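PDB 2PYX: tryptophan halogenase, which probably acts as an FAD-dependent enzyme of the flavin monooxygenase type, in a family whose characterised members halogenate tryptophan. Local coordinates for residues Met3-Pro6 with Ile7-Ile11; Asp516-Gln520 with Tyr521-Lys525. All blocks are in the same frame, centred on the assembly; numbering follows the deposited sequence.

Contact 1: Met3-Pro6 with Ile7-Ile11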
# COMPACT_ATOMS: atom_id res chain seq x y z
N MSE A 3 -24.94 20.45 -18.80
CA MSE A 3 -23.48 20.37 -18.65
C MSE A 3 -22.98 21.28 -17.54
O MSE A 3 -21.83 21.17 -17.14
CB MSE A 3 -22.78 20.75 -19.95
CG MSE A 3 -23.08 19.88 -21.14
SE MSE A 3 -22.08 18.19 -21.04
CE MSE A 3 -23.47 17.22 -20.36
N GLN A 4 -23.83 22.21 -17.09
CA GLN A 4 -23.49 23.13 -16.01
C GLN A 4 -24.09 22.71 -14.66
O GLN A 4 -23.87 23.39 -13.64
CB GLN A 4 -23.92 24.57 -16.35
CG GLN A 4 -23.12 25.21 -17.49
CD GLN A 4 -23.59 24.80 -18.89
OE1 GLN A 4 -24.77 24.50 -19.12
NE2 GLN A 4 -22.65 24.77 -19.84
N LYS A 5 -24.84 21.62 -14.64
CA LYS A 5 -25.46 21.12 -13.42
C LYS A 5 -24.34 20.70 -12.45
O LYS A 5 -23.45 19.95 -12.84
CB LYS A 5 -26.37 19.94 -13.72
CG LYS A 5 -27.14 19.46 -12.50
CD LYS A 5 -28.13 18.37 -12.86
CE LYS A 5 -29.00 17.94 -11.65
NZ LYS A 5 -28.40 16.86 -10.76
N PRO A 6 -24.36 21.17 -11.21
CA PRO A 6 -23.33 20.73 -10.25
C PRO A 6 -23.26 19.21 -10.12
O PRO A 6 -24.29 18.54 -10.18
CB PRO A 6 -23.77 21.38 -8.94
CG PRO A 6 -24.51 22.58 -9.39
CD PRO A 6 -25.26 22.17 -10.60
N ILE A 7 -22.06 18.65 -9.98
CA ILE A 7 -21.94 17.23 -9.76
C ILE A 7 -22.21 16.89 -8.29
O ILE A 7 -21.37 17.12 -7.41
CB ILE A 7 -20.55 16.69 -10.16
CG1 ILE A 7 -20.19 17.10 -11.59
CG2 ILE A 7 -20.48 15.18 -9.98
CD1 ILE A 7 -21.18 16.66 -12.64
N THR A 8 -23.39 16.33 -8.05
CA THR A 8 -23.79 15.99 -6.69
C THR A 8 -24.24 14.54 -6.54
O THR A 8 -24.26 14.03 -5.42
CB THR A 8 -24.92 16.91 -6.18
OG1 THR A 8 -26.11 16.68 -6.94
CG2 THR A 8 -24.54 18.39 -6.26
N GLU A 9 -24.63 13.89 -7.63
CA GLU A 9 -25.17 12.54 -7.54
C GLU A 9 -24.09 11.54 -7.85
O GLU A 9 -23.73 11.35 -9.01
CB GLU A 9 -26.33 12.35 -8.51
CG GLU A 9 -27.45 13.40 -8.33
CD GLU A 9 -28.04 13.38 -6.94
OE1 GLU A 9 -28.50 12.29 -6.54
OE2 GLU A 9 -27.99 14.43 -6.23
N ILE A 10 -23.59 10.87 -6.81
CA ILE A 10 -22.40 10.04 -6.92
C ILE A 10 -22.78 8.61 -6.60
O ILE A 10 -23.31 8.34 -5.52
CB ILE A 10 -21.33 10.45 -5.89
CG1 ILE A 10 -21.12 11.96 -5.87
CG2 ILE A 10 -20.02 9.71 -6.20
CD1 ILE A 10 -20.69 12.53 -7.17
N ILE A 11 -22.52 7.70 -7.55
CA ILE A 11 -22.83 6.30 -7.44
C ILE A 11 -21.55 5.48 -7.42
O ILE A 11 -20.76 5.53 -8.39
CB ILE A 11 -23.74 5.81 -8.60
CG1 ILE A 11 -24.96 6.73 -8.78
CG2 ILE A 11 -24.13 4.38 -8.38
CD1 ILE A 11 -25.81 6.81 -7.60
O HOH W 1 -26.71 18.41 -8.99

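Contact 2: Asp516-Gln520 with Tyr521-Lys525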
# COMPACT_ATOMS: atom_id res chain seq x y z
N ASP A 516 -2.30 -5.06 24.06
CA ASP A 516 -3.06 -5.48 25.24
C ASP A 516 -3.67 -4.28 25.97
O ASP A 516 -4.84 -4.32 26.41
CB ASP A 516 -2.18 -6.25 26.21
CG ASP A 516 -1.87 -7.65 25.74
OD1 ASP A 516 -2.54 -8.20 24.83
OD2 ASP A 516 -0.92 -8.22 26.32
N LYS A 517 -2.90 -3.21 26.14
CA LYS A 517 -3.40 -1.99 26.80
C LYS A 517 -4.34 -1.18 25.91
O LYS A 517 -5.23 -0.50 26.40
CB LYS A 517 -2.26 -1.14 27.34
CG LYS A 517 -1.49 -1.80 28.50
CD LYS A 517 -2.35 -1.84 29.77
CE LYS A 517 -1.61 -2.46 30.98
NZ LYS A 517 -1.32 -3.89 30.75
N VAL A 518 -4.15 -1.23 24.60
CA VAL A 518 -5.10 -0.57 23.71
C VAL A 518 -6.45 -1.25 23.82
O VAL A 518 -7.47 -0.57 23.80
CB VAL A 518 -4.61 -0.62 22.23
CG1 VAL A 518 -5.73 -0.16 21.29
CG2 VAL A 518 -3.38 0.25 22.07
N ALA A 519 -6.46 -2.57 23.95
CA ALA A 519 -7.70 -3.33 24.09
C ALA A 519 -8.43 -2.94 25.39
O ALA A 519 -9.65 -2.73 25.41
CB ALA A 519 -7.43 -4.82 24.04
N GLN A 520 -7.65 -2.78 26.46
CA GLN A 520 -8.21 -2.60 27.80
C GLN A 520 -8.54 -1.13 28.14
O GLN A 520 -9.56 -0.83 28.79
CB GLN A 520 -7.22 -3.17 28.82
CG GLN A 520 -7.60 -2.98 30.28
CD GLN A 520 -6.70 -3.75 31.24
OE1 GLN A 520 -5.65 -4.30 30.85
NE2 GLN A 520 -7.11 -3.81 32.51
N TYR A 521 -7.67 -0.21 27.70
CA TYR A 521 -7.81 1.20 28.04
C TYR A 521 -7.92 2.12 26.82
O TYR A 521 -8.69 3.08 26.84
CB TYR A 521 -6.61 1.65 28.87
CG TYR A 521 -6.47 0.94 30.20
CD1 TYR A 521 -7.28 1.27 31.28
CD2 TYR A 521 -5.49 -0.03 30.38
CE1 TYR A 521 -7.14 0.64 32.51
CE2 TYR A 521 -5.34 -0.68 31.61
CZ TYR A 521 -6.17 -0.34 32.66
OH TYR A 521 -6.02 -0.97 33.88
N GLY A 522 -7.13 1.86 25.79
CA GLY A 522 -7.17 2.71 24.60
C GLY A 522 -6.17 3.86 24.67
O GLY A 522 -5.74 4.29 25.76
N PHE A 523 -5.76 4.37 23.49
CA PHE A 523 -5.03 5.65 23.40
C PHE A 523 -5.96 6.82 23.71
O PHE A 523 -7.12 6.81 23.31
CB PHE A 523 -4.51 5.92 21.98
CG PHE A 523 -3.57 4.88 21.45
CD1 PHE A 523 -2.32 4.70 22.03
CD2 PHE A 523 -3.92 4.10 20.34
CE1 PHE A 523 -1.45 3.73 21.55
CE2 PHE A 523 -3.04 3.15 19.84
CZ PHE A 523 -1.81 2.96 20.43
N PRO A 524 -5.43 7.90 24.31
CA PRO A 524 -6.27 9.09 24.49
C PRO A 524 -6.60 9.79 23.17
O PRO A 524 -5.84 9.69 22.20
CB PRO A 524 -5.40 10.00 25.35
CG PRO A 524 -4.00 9.60 25.04
CD PRO A 524 -4.05 8.11 24.80
N LYS A 525 -7.71 10.52 23.15
CA LYS A 525 -8.11 11.29 21.98
C LYS A 525 -7.12 12.43 21.71
O LYS A 525 -6.81 12.72 20.56
CB LYS A 525 -9.53 11.84 22.14

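Contact 1: Met3-Pro6 with Ile7-Ile11
K5 and P6 meet T8 through one shared water in a local, surface contact at the lead-in to strand 9-13, where the N-terminal segment turns into the six-stranded, largely parallel sheet. The water is gripped at three points: it accepts from K5 NZ at 2.9 Å, donates to P6 O at 2.7 Å, and hydrogen-bonds to T8 OG1, also at 2.7 Å. The extended K5 chain reaches past P6, and a bend at the last torsion (chi4 -86°) brings its ammonium group to the water, with K5 NZ coming 4.3 Å from E9 CG. The carboxylate of E9 is not in direct contact with this amine: K5 NZ and E9 OE2 are 5.2 Å apart, so any attraction between them is probably modest.

Apolar contacts add little. P6 CB lies 4.1 Å from T8 CG2, the methyl branch that leaves OG1 for the water. I7 is buried; its CD1 approaches K5 O at 4.0 Å, and its side chain also packs on L224 and on M386 of helix 383-413. Q223 holds the same backbone from outside, its NE2 bonding to P6 O and its OE1 accepting from the backbone N of T8 and of E9, while E9 OE1 is held by N44 ND2.

Beyond T8 the chain runs in the sheet between strands 44-49 and 224-227, consistent with the first strand of a Rossmann-type strand-turn-helix unit; the predicted FAD-binding residues G15 to A18 span its turn and the first residues of helix 16-31.

Contact 2: Asp516-Gln520 with Tyr521-Lys525
Backbone bonds between K517 and the pair Y521 and G522 close the C-terminal end of helix 511-520. K517 O takes two donors: Y521 N at 2.8 Å, the last ordinary helical bond, and G522 N at 3.1 Å, an i+5 bond of the pi-turn kind. The second is nearly straight (166° at the hydrogen) and lies in the carbonyl plane on a lone pair, whereas Y521 N is tilted out of that plane. One oxygen thus anchors both residues that lead the chain off the helix. Y521 is the first residue to leave helical angles, and G522 completes the departure with a positive phi, in a conformation where a CB would be jammed against the carbonyl oxygen of Y521.

Two CH-pi contacts and one edge contact make up the side-chain part. With chi1 at 176°, Q520 swings CG opposite its own backbone N, and the extended chain runs alongside Y521, with CG over one face of the ring, 3.7 Å from its centroid. Farther out, the Q520 amide lies nearly parallel to the ring, their planes 13° apart. K517 reaches the same ring differently: its CD sits at the edge, in plane, 3.7 Å from Y521 CD2. On the buried side, V518 CG2 lies over a face of the F523 ring, 3.9 Å from the centroid and displaced toward the rim, where it is 3.5 Å from CZ.

V518 and F523 both pack on I81 of helix 77-83, where R82 NH2 bonds to V518 O and N78 OD1 accepts from F523 N. K155 adds a cation-pi contact with F523. Together these contacts join the helix end and the C-terminal tail to helix 77-83, with I157 and Q161 also touching them.

Overall arrangement
The two contacts lie near opposite ends of the chain and are met in series, neither nested nor crossing; each joins adjoining segments and so closes no long loop. Contact 1 comes first, where the N-terminal loop enters strand 9-13, and it ties that loop to the six-stranded sheet and to helix 383-413. Most of the chain then intervenes, including the other strands of that sheet, the nine-stranded sheet and the long helices 383-413 and 484-507, before contact 2 ends helix 511-520 and sets the C-terminal tail against helix 77-83. The centres of contacts 1 and 2 are about 42 Å apart, and the nearest atoms of contacts 1 and 2 about 30 Å. Both lie away from the predicted flavin and tryptophan sites.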